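Local coordinates for protein aminotransferase class I and II (Streptococcus suis 89/1591, PDB 3OP7) that probably transfers amino groups between amino acids and keto acids, using covalently bound pyridoxal 5'-phosphate as its cofactor, at residues Leu285-Gln290 against Lys359-Leu364; Ile301-Val306 against Leu348-Glu353; Leu327-Val332 against Ser365-Arg370; Val27-Leu32 against Arg278-Glu283. All blocks are in the same frame, centred on the assembly; numbering follows the deposited sequence.

Contact 1: Leu285-Gln290 against Lys359-Leu364; sequences LAILDQ and KGLEKL
Leu361 reaches across from helix 354-368 and sets its forked end against Ile287 and Leu288, neighbours on helix 270-294. The two methyls of the fork do different work. CD1 of Leu361 meets the branch methyl CG2 of Ile287 at 4.2 Å, and it also lies beside CD1 of Leu288. CD2 faces Leu288 alone, with Leu361 CD2 and Leu288 CD1 4.2 Å apart, so that this one methyl of Leu288 sits across from the whole fork. With CG beside its backbone N (chi1 -67°) and chi2 near 180°, Leu361 stands out from its helix toward the partner. Leu288 starts along a different line, and its CD1 branch swings in to close the distance; the other branch, CD2, is turned to the ring of Phe350. Ile287 spreads further over the same helix, onto Gln354, Leu357 and Ile358.

The contact is wholly apolar and small, with the backbones well apart: the nearest CA atoms, those of Leu288 and Leu361, are 8.2 Å from each other. Polar groups are kept off this line. Asp289 turns to Arg302 and Tyr300, and Lys359 makes a weak salt bridge within its own helix to Glu362. Such leucine-and-isoleucine packing between a long domain-linking helix and the C-terminal helix fits the small domain of fold type I pyridoxal-phosphate enzymes.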
# COMPACT_ATOMS: atom_id res chain seq x y z
N LEU A 285 -10.62 16.13 -25.58
CA LEU A 285 -10.51 15.15 -26.67
C LEU A 285 -10.78 15.82 -28.02
O LEU A 285 -10.10 15.50 -29.01
CB LEU A 285 -11.40 13.94 -26.44
CG LEU A 285 -11.21 12.74 -27.37
CD1 LEU A 285 -9.74 12.39 -27.61
CD2 LEU A 285 -11.97 11.58 -26.84
N ALA A 286 -11.76 16.73 -28.09
CA ALA A 286 -12.03 17.43 -29.37
C ALA A 286 -10.82 18.25 -29.83
O ALA A 286 -10.54 18.34 -31.01
CB ALA A 286 -13.29 18.31 -29.29
N ILE A 287 -10.10 18.82 -28.89
CA ILE A 287 -8.88 19.58 -29.18
C ILE A 287 -7.78 18.66 -29.72
O ILE A 287 -7.13 18.97 -30.74
CB ILE A 287 -8.41 20.34 -27.91
CG1 ILE A 287 -9.35 21.50 -27.62
CG2 ILE A 287 -6.99 20.86 -28.06
CD1 ILE A 287 -9.10 22.11 -26.27
N LEU A 288 -7.60 17.52 -29.04
CA LEU A 288 -6.66 16.49 -29.46
C LEU A 288 -6.99 15.96 -30.86
O LEU A 288 -6.08 15.85 -31.70
CB LEU A 288 -6.62 15.33 -28.46
CG LEU A 288 -5.57 14.25 -28.69
CD1 LEU A 288 -4.15 14.86 -28.68
CD2 LEU A 288 -5.76 13.17 -27.63
N ASP A 289 -8.27 15.64 -31.10
CA ASP A 289 -8.73 15.14 -32.42
C ASP A 289 -8.42 16.08 -33.56
O ASP A 289 -7.93 15.63 -34.59
CB ASP A 289 -10.24 14.84 -32.42
CG ASP A 289 -10.59 13.51 -31.71
OD1 ASP A 289 -9.76 12.57 -31.72
OD2 ASP A 289 -11.69 13.43 -31.13
N GLN A 290 -8.75 17.35 -33.36
CA GLN A 290 -8.47 18.42 -34.35
C GLN A 290 -6.97 18.49 -34.65
O GLN A 290 -6.55 18.52 -35.82
CB GLN A 290 -8.98 19.76 -33.78
CG GLN A 290 -8.96 20.96 -34.77
CD GLN A 290 -9.26 22.28 -34.07
OE1 GLN A 290 -9.10 22.42 -32.84
NE2 GLN A 290 -9.69 23.26 -34.84
N LYS A 359 -0.86 24.35 -25.31
CA LYS A 359 0.52 24.80 -25.45
C LYS A 359 1.45 23.59 -25.71
O LYS A 359 2.33 23.66 -26.58
CB LYS A 359 0.96 25.60 -24.20
CG LYS A 359 2.40 26.16 -24.25
CD LYS A 359 2.77 26.91 -25.55
CE LYS A 359 1.95 28.17 -25.76
NZ LYS A 359 2.41 29.01 -26.89
N GLY A 360 1.22 22.50 -24.99
CA GLY A 360 1.97 21.27 -25.19
C GLY A 360 1.90 20.81 -26.64
O GLY A 360 2.94 20.52 -27.25
N LEU A 361 0.69 20.81 -27.19
CA LEU A 361 0.46 20.39 -28.58
C LEU A 361 1.10 21.36 -29.58
O LEU A 361 1.76 20.95 -30.54
CB LEU A 361 -1.05 20.24 -28.86
CG LEU A 361 -1.78 19.11 -28.12
CD1 LEU A 361 -3.22 19.00 -28.56
CD2 LEU A 361 -1.08 17.75 -28.23
N GLU A 362 0.88 22.65 -29.37
CA GLU A 362 1.53 23.68 -30.16
C GLU A 362 3.05 23.45 -30.22
O GLU A 362 3.64 23.40 -31.31
CB GLU A 362 1.20 25.05 -29.59
CG GLU A 362 -0.03 25.71 -30.27
CD GLU A 362 -0.65 26.87 -29.47
OE1 GLU A 362 -0.11 27.28 -28.40
OE2 GLU A 362 -1.72 27.35 -29.92
N LYS A 363 3.66 23.24 -29.05
CA LYS A 363 5.10 23.03 -28.96
C LYS A 363 5.55 21.70 -29.58
O LYS A 363 6.62 21.62 -30.16
CB LYS A 363 5.60 23.15 -27.52
CG LYS A 363 5.53 24.58 -26.92
CD LYS A 363 6.57 25.54 -27.53
CE LYS A 363 6.82 26.77 -26.65
NZ LYS A 363 7.49 27.88 -27.40
N LEU A 364 4.73 20.67 -29.43
CA LEU A 364 4.99 19.38 -30.08
C LEU A 364 4.99 19.54 -31.60
O LEU A 364 5.87 19.02 -32.28
CB LEU A 364 3.94 18.34 -29.67
CG LEU A 364 4.10 16.93 -30.22
CD1 LEU A 364 5.55 16.42 -30.08
CD2 LEU A 364 3.10 15.96 -29.56

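Contact 2: Ile301-Val306 against Leu348-Glu353; sequences IRPAVV and LGFACE
Phe350 holds its ring carbon CG between the backbone N and the carbonyl carbon (chi1 63°), and a chi2 of -89° turns the ring so that its CE1 and CZ corner points at Pro303 and Val306. The nearest thing it meets is a backbone atom: the carbonyl oxygen of Val306 lies 3.1 Å from Phe350 CZ and almost as close to CE1. It comes in at a slant to the ring. CG of Pro303 also approaches obliquely, 4.2 Å from Phe350 CE1, so one corner of the ring is flanked by an apolar ring carbon and a carbonyl.

The loop between strands 298-300 and 309-313 bends to offer both groups. Ala304 centres an inverse gamma turn, in which Val305 N makes a weak bond to Pro303 O, and Val305 then takes positive phi (49°). Leu281, Leu285 and Leu288 of helix 270-294 and Leu357 of helix 354-368 also pack on Phe350.

The side chain of Val306 points away from this meeting, which leaves its peptide to do the touching. Chemically, the join therefore depends on dispersion at Pro303 and on a close carbon-oxygen approach at Val306, where the polarised C-H bonds of the ring may add a weak attraction.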
# COMPACT_ATOMS: atom_id res chain seq x y z
N ILE A 301 -5.44 5.71 -32.90
CA ILE A 301 -6.75 5.10 -32.68
C ILE A 301 -7.36 5.81 -31.49
O ILE A 301 -6.91 5.62 -30.34
CB ILE A 301 -6.70 3.59 -32.39
CG1 ILE A 301 -5.96 2.83 -33.52
CG2 ILE A 301 -8.12 3.05 -32.25
CD1 ILE A 301 -6.71 2.81 -34.78
N ARG A 302 -8.35 6.66 -31.79
CA ARG A 302 -9.02 7.48 -30.77
C ARG A 302 -9.48 6.63 -29.59
O ARG A 302 -10.21 5.67 -29.79
CB ARG A 302 -10.22 8.21 -31.40
CG ARG A 302 -10.94 9.21 -30.52
CD ARG A 302 -12.18 9.69 -31.23
NE ARG A 302 -12.88 10.79 -30.59
CZ ARG A 302 -13.96 10.70 -29.81
NH1 ARG A 302 -14.48 9.53 -29.47
NH2 ARG A 302 -14.53 11.81 -29.34
N PRO A 303 -9.08 7.01 -28.37
CA PRO A 303 -9.45 6.26 -27.15
C PRO A 303 -10.96 6.31 -26.93
O PRO A 303 -11.64 7.17 -27.47
CB PRO A 303 -8.72 7.00 -26.05
CG PRO A 303 -8.58 8.39 -26.57
CD PRO A 303 -8.31 8.22 -28.02
N ALA A 304 -11.48 5.40 -26.12
CA ALA A 304 -12.91 5.34 -25.90
C ALA A 304 -13.33 6.39 -24.83
O ALA A 304 -13.97 6.05 -23.86
CB ALA A 304 -13.30 3.90 -25.43
N VAL A 305 -13.02 7.67 -25.08
CA VAL A 305 -13.35 8.80 -24.18
C VAL A 305 -12.93 8.43 -22.75
O VAL A 305 -13.72 8.43 -21.81
CB VAL A 305 -14.85 9.23 -24.30
CG1 VAL A 305 -15.04 10.65 -23.75
CG2 VAL A 305 -15.38 9.17 -25.78
N VAL A 306 -11.63 8.14 -22.64
CA VAL A 306 -10.92 8.04 -21.38
C VAL A 306 -9.64 8.85 -21.50
O VAL A 306 -9.16 9.12 -22.60
CB VAL A 306 -10.62 6.54 -20.98
CG1 VAL A 306 -11.94 5.75 -20.79
CG2 VAL A 306 -9.74 5.84 -21.99
N LEU A 348 0.09 10.06 -24.38
CA LEU A 348 -0.31 11.46 -24.21
C LEU A 348 -1.56 11.55 -23.31
O LEU A 348 -2.61 11.01 -23.66
CB LEU A 348 -0.60 12.04 -25.58
CG LEU A 348 -0.69 13.57 -25.64
CD1 LEU A 348 -0.35 14.01 -27.06
CD2 LEU A 348 -2.04 14.12 -25.17
N GLY A 349 -1.45 12.20 -22.15
CA GLY A 349 -2.57 12.35 -21.25
C GLY A 349 -3.19 13.73 -21.48
O GLY A 349 -2.57 14.75 -21.20
N PHE A 350 -4.42 13.75 -21.99
CA PHE A 350 -5.00 15.00 -22.47
C PHE A 350 -6.04 15.66 -21.56
O PHE A 350 -6.54 16.74 -21.92
CB PHE A 350 -5.62 14.79 -23.86
CG PHE A 350 -6.77 13.82 -23.86
CD1 PHE A 350 -6.55 12.45 -24.04
CD2 PHE A 350 -8.06 14.25 -23.63
CE1 PHE A 350 -7.63 11.53 -23.99
CE2 PHE A 350 -9.13 13.35 -23.59
CZ PHE A 350 -8.92 11.99 -23.80
N ALA A 351 -6.38 15.04 -20.43
CA ALA A 351 -7.44 15.55 -19.55
C ALA A 351 -6.85 16.39 -18.42
O ALA A 351 -7.35 16.44 -17.27
CB ALA A 351 -8.28 14.40 -19.01
N CYS A 352 -5.75 17.05 -18.75
CA CYS A 352 -5.13 18.06 -17.90
C CYS A 352 -5.79 19.42 -18.20
O CYS A 352 -6.76 19.49 -18.97
CB CYS A 352 -3.63 18.13 -18.22
SG CYS A 352 -3.25 18.54 -19.95
N GLU A 353 -5.25 20.48 -17.59
CA GLU A 353 -5.73 21.84 -17.84
C GLU A 353 -5.65 22.10 -19.33
O GLU A 353 -4.62 21.88 -19.99
CB GLU A 353 -4.94 22.87 -17.02

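Contact 3: Leu327-Val332 against Ser365-Arg370; sequences LQEHGV and SQFLRR
His330 and Phe367 form the aromatic part of this contact. Their rings meet rim to rim, with centroids 5.8 Å apart and planes at 71°, and neither lies over the face of the other. CD2 of His330 touches CD1 of Phe367 at 3.7 Å; seen from the imidazole, that carbon sits at the edge in the ring plane, while the imidazole comes to the phenyl ring at a slant. The torsions differ to suit: His330 has CG beside its backbone N (chi1 -61°), whereas Phe367 puts CG opposite its own N (chi1 -168°), which swings the phenyl ring off its helix toward helix 319-330. There Phe322 and Phe371 each pair with it edge-to-face, and Leu326 packs against it.

The helices joined here are 319-330 and the C-terminal 354-368, both in what corresponds to the small domain of fold type I enzymes, close to where the first of them ends. Gly331 leaves helical geometry with positive phi, its N still bonded to Leu327 O at 2.9 Å, and its backbone bonds on to Ile21 and Tyr22; Val332 then enters the short strand paired with 22-23.

Two polar side chains border the aromatic pair through van der Waals contact. OE1 of Gln366 stands 3.8 Å from CE1 of His330, the amide plane nearly perpendicular to the imidazole. On the Phe367 side, OE1 of the exposed Glu329 lies at the edge of the phenyl ring, 4.1 Å from CE1, with the carboxylate at a right angle to it.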
# COMPACT_ATOMS: atom_id res chain seq x y z
N LEU A 327 11.56 17.25 -24.54
CA LEU A 327 11.61 17.76 -23.17
C LEU A 327 12.71 18.82 -23.02
O LEU A 327 12.44 19.91 -22.51
CB LEU A 327 11.82 16.61 -22.17
CG LEU A 327 11.92 16.96 -20.68
CD1 LEU A 327 10.62 17.59 -20.21
CD2 LEU A 327 12.22 15.69 -19.86
N GLN A 328 13.93 18.53 -23.48
CA GLN A 328 15.07 19.44 -23.33
C GLN A 328 14.84 20.74 -24.10
O GLN A 328 15.13 21.84 -23.62
CB GLN A 328 16.35 18.76 -23.84
CG GLN A 328 16.85 17.58 -22.99
CD GLN A 328 17.89 16.73 -23.71
OE1 GLN A 328 18.39 17.10 -24.78
NE2 GLN A 328 18.23 15.59 -23.12
N GLU A 329 14.33 20.61 -25.32
CA GLU A 329 14.16 21.75 -26.22
C GLU A 329 12.88 22.60 -26.03
O GLU A 329 12.92 23.80 -26.31
CB GLU A 329 14.24 21.28 -27.67
CG GLU A 329 15.61 20.77 -28.05
CD GLU A 329 15.78 20.59 -29.55
OE1 GLU A 329 15.15 21.34 -30.33
OE2 GLU A 329 16.53 19.69 -29.96
N HIS A 330 11.78 21.99 -25.62
CA HIS A 330 10.48 22.69 -25.49
C HIS A 330 9.77 22.52 -24.18
O HIS A 330 8.71 23.14 -23.96
CB HIS A 330 9.56 22.26 -26.62
CG HIS A 330 10.10 22.59 -27.97
ND1 HIS A 330 10.23 23.89 -28.41
CD2 HIS A 330 10.61 21.81 -28.94
CE1 HIS A 330 10.77 23.88 -29.61
NE2 HIS A 330 11.01 22.63 -29.96
N GLY A 331 10.32 21.69 -23.30
CA GLY A 331 9.76 21.46 -22.00
C GLY A 331 8.47 20.65 -21.96
O GLY A 331 7.80 20.68 -20.95
N VAL A 332 8.16 19.92 -23.03
CA VAL A 332 6.94 19.13 -23.13
C VAL A 332 7.24 17.68 -22.69
O VAL A 332 8.18 17.05 -23.18
CB VAL A 332 6.36 19.11 -24.59
CG1 VAL A 332 5.11 18.24 -24.68
CG2 VAL A 332 6.06 20.53 -25.09
N SER A 365 4.02 20.29 -32.13
CA SER A 365 4.00 20.58 -33.58
C SER A 365 5.23 21.38 -34.05
O SER A 365 5.74 21.15 -35.15
CB SER A 365 2.72 21.32 -33.98
OG SER A 365 1.61 20.45 -33.85
N GLN A 366 5.69 22.30 -33.21
CA GLN A 366 6.94 23.04 -33.48
C GLN A 366 8.13 22.09 -33.62
O GLN A 366 8.92 22.20 -34.55
CB GLN A 366 7.24 24.04 -32.36
CG GLN A 366 6.58 25.42 -32.47
CD GLN A 366 6.98 26.31 -31.30
OE1 GLN A 366 8.14 26.31 -30.90
NE2 GLN A 366 6.02 27.06 -30.74
N PHE A 367 8.24 21.16 -32.67
CA PHE A 367 9.28 20.15 -32.68
C PHE A 367 9.16 19.28 -33.94
O PHE A 367 10.16 19.04 -34.62
CB PHE A 367 9.18 19.29 -31.40
CG PHE A 367 10.36 18.40 -31.18
CD1 PHE A 367 11.65 18.93 -31.09
CD2 PHE A 367 10.19 17.03 -31.03
CE1 PHE A 367 12.75 18.09 -30.88
CE2 PHE A 367 11.28 16.20 -30.83
CZ PHE A 367 12.56 16.72 -30.74
N LEU A 368 7.94 18.87 -34.26
CA LEU A 368 7.70 18.01 -35.44
C LEU A 368 8.04 18.64 -36.78
O LEU A 368 8.43 17.93 -37.71
CB LEU A 368 6.25 17.50 -35.46
CG LEU A 368 5.92 16.39 -34.45
CD1 LEU A 368 4.43 16.34 -34.18
CD2 LEU A 368 6.44 15.03 -34.93
N ARG A 369 7.93 19.97 -36.90
CA ARG A 369 8.38 20.65 -38.14
C ARG A 369 9.89 20.44 -38.42
O ARG A 369 10.32 20.54 -39.57
CB ARG A 369 8.02 22.15 -38.13
CG ARG A 369 6.56 22.44 -38.56
N ARG A 370 10.67 20.12 -37.39
CA ARG A 370 12.10 19.78 -37.55
C ARG A 370 12.35 18.44 -38.28
O ARG A 370 13.46 18.20 -38.75
CB ARG A 370 12.83 19.78 -36.19
CG ARG A 370 12.68 21.07 -35.36

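Contact 4: Val27-Leu32 against Arg278-Glu283; sequences VSISSL and RHILEE. With SO4 (sulfate ion), chain C; EDO (1,2-ethanediol), chain I.
The N-terminal segment of this aminotransferase packs against the long helix 270-294 before entering helix 34-41, and Ile29 is the side chain that seats it there. Its two ends go to two residues of the helix. The branch methyl CG2 of Ile29 rests on CD1 of Ile280 at 3.8 Å, while its extended arm, CD1, meets CD1 of Leu281 at 3.9 Å with the two side chains crossing at about a right angle. A chi1 of -60° splits the work this way, placing CG1 beside the backbone N and CG2 opposite it.

Ile29 O accepts from the OG of Ser225, three residues after Lys222 in the sequence, the lysine that carries the cofactor. Ser31 N binds O2 of a sulfate at 3.0 Å, an ion probably from the crystallisation liquor and also held by Asn58 of the second subunit. On the helix, Arg278 NH1 bridges to Glu282 OE2 at 2.8 Å, on the anti side and tilted 25° from the carboxylate plane, though in the guanidinium plane.

The methyls of Ile29 thus make the apolar part of the join, and Ser30 O adds a polar tie to Arg276 of the same helix; Ser30 OG bonds Ala351 O, and Ser31 lies at the subunit interface.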
# COMPACT_ATOMS: atom_id res chain seq x y z
N VAL A 27 -2.01 10.67 -16.92
CA VAL A 27 -3.20 10.11 -17.57
C VAL A 27 -4.42 10.10 -16.63
O VAL A 27 -5.33 9.26 -16.76
CB VAL A 27 -2.92 8.70 -18.13
CG1 VAL A 27 -2.07 8.80 -19.41
CG2 VAL A 27 -2.26 7.80 -17.06
N SER A 28 -4.47 11.09 -15.74
CA SER A 28 -5.64 11.30 -14.92
C SER A 28 -6.47 12.47 -15.48
O SER A 28 -6.19 13.00 -16.57
CB SER A 28 -5.22 11.54 -13.46
OG SER A 28 -6.33 11.23 -12.63
N ILE A 29 -7.53 12.82 -14.76
CA ILE A 29 -8.39 13.97 -15.16
C ILE A 29 -8.18 15.01 -14.07
O ILE A 29 -8.30 14.63 -12.88
CB ILE A 29 -9.87 13.57 -15.22
CG1 ILE A 29 -10.09 12.42 -16.25
CG2 ILE A 29 -10.73 14.85 -15.54
CD1 ILE A 29 -11.55 11.80 -16.27
N SER A 30 -7.88 16.26 -14.43
CA SER A 30 -7.63 17.39 -13.52
C SER A 30 -8.21 17.16 -12.13
O SER A 30 -9.42 17.10 -11.95
CB SER A 30 -8.21 18.68 -14.05
OG SER A 30 -7.62 19.01 -15.30
N SER A 31 -7.32 17.02 -11.15
CA SER A 31 -7.71 16.65 -9.79
C SER A 31 -8.61 17.67 -9.11
O SER A 31 -8.57 18.88 -9.42
CB SER A 31 -6.44 16.48 -8.95
OG SER A 31 -5.84 17.75 -8.75
N LEU A 32 -9.40 17.19 -8.18
CA LEU A 32 -10.26 18.02 -7.34
C LEU A 32 -9.51 18.51 -6.13
O LEU A 32 -8.66 17.78 -5.58
CB LEU A 32 -11.47 17.20 -6.88
CG LEU A 32 -12.58 16.98 -7.94
CD1 LEU A 32 -13.51 15.80 -7.48
CD2 LEU A 32 -13.33 18.26 -8.15
N ARG A 278 -16.90 14.48 -17.62
CA ARG A 278 -17.36 14.36 -19.02
C ARG A 278 -17.03 15.62 -19.84
O ARG A 278 -16.55 15.53 -20.96
CB ARG A 278 -18.87 14.07 -19.12
CG ARG A 278 -19.38 14.09 -20.60
CD ARG A 278 -20.83 13.59 -20.77
NE ARG A 278 -20.97 12.19 -20.38
CZ ARG A 278 -20.59 11.15 -21.14
NH1 ARG A 278 -20.07 11.34 -22.36
NH2 ARG A 278 -20.75 9.92 -20.70
N HIS A 279 -17.31 16.79 -19.28
CA HIS A 279 -16.99 18.03 -19.97
C HIS A 279 -15.50 18.18 -20.27
O HIS A 279 -15.09 18.56 -21.37
CB HIS A 279 -17.48 19.25 -19.16
CG HIS A 279 -18.98 19.38 -19.08
ND1 HIS A 279 -19.77 19.59 -20.19
CD2 HIS A 279 -19.81 19.38 -18.01
CE1 HIS A 279 -21.03 19.70 -19.81
NE2 HIS A 279 -21.08 19.58 -18.49
N ILE A 280 -14.66 17.87 -19.30
CA ILE A 280 -13.23 17.99 -19.49
C ILE A 280 -12.74 17.01 -20.55
O ILE A 280 -12.07 17.40 -21.51
CB ILE A 280 -12.47 17.65 -18.19
CG1 ILE A 280 -12.79 18.71 -17.12
CG2 ILE A 280 -10.96 17.54 -18.48
CD1 ILE A 280 -12.44 18.28 -15.70
N LEU A 281 -13.11 15.74 -20.39
CA LEU A 281 -12.79 14.73 -21.43
C LEU A 281 -13.24 15.09 -22.85
O LEU A 281 -12.43 15.03 -23.79
CB LEU A 281 -13.40 13.38 -21.05
CG LEU A 281 -12.70 12.62 -19.97
CD1 LEU A 281 -13.60 11.46 -19.56
CD2 LEU A 281 -11.37 12.13 -20.53
N GLU A 282 -14.51 15.44 -23.04
CA GLU A 282 -15.03 15.72 -24.38
C GLU A 282 -14.40 16.97 -25.00
O GLU A 282 -13.98 16.95 -26.13
CB GLU A 282 -16.56 15.86 -24.36
CG GLU A 282 -17.26 14.59 -23.87
CD GLU A 282 -18.78 14.70 -23.89
OE1 GLU A 282 -19.30 15.82 -24.00
OE2 GLU A 282 -19.46 13.65 -23.78
N GLU A 283 -14.29 18.04 -24.23
CA GLU A 283 -13.68 19.26 -24.75
C GLU A 283 -12.19 19.10 -25.08
O GLU A 283 -11.72 19.61 -26.11
CB GLU A 283 -13.88 20.40 -23.74
CG GLU A 283 -15.35 20.79 -23.65
CD GLU A 283 -15.62 21.89 -22.63
OE1 GLU A 283 -14.70 22.70 -22.34
OE2 GLU A 283 -16.77 21.95 -22.14
S SO4 C . -3.70 18.04 -11.59
O1 SO4 C . -4.31 19.14 -12.30
O2 SO4 C . -4.40 16.76 -11.80
O3 SO4 C . -2.30 17.81 -11.75
O4 SO4 C . -3.85 18.53 -10.25
C1 EDO I . -21.57 9.68 -17.34
O1 EDO I . -22.25 8.46 -17.63
C2 EDO I . -22.57 10.83 -17.36
O2 EDO I . -21.89 12.08 -17.22

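Along the chain, contact 4 closes before the others open. Contact 2 is nested within the loop closed by contact 1, while contact 3 alternates with both. Contacts 1 and 4 share helix 270-294, their centres about 15 Å apart; contacts 1 and 3 share helix 354-368, centres about 13 Å apart, and touch where Lys363 packs on Val332 and His330. Contact 2 lies about 11 Å from contact 1 and 9 Å from contact 4, between centres, and touches both: Arg302 bridges to Asp289, and Ala351 O probably bonds to Ser30 N. The N-terminal loop and C-terminal helix are thereby joined through helix 270-294 and the loops, consistent with the family's small domain.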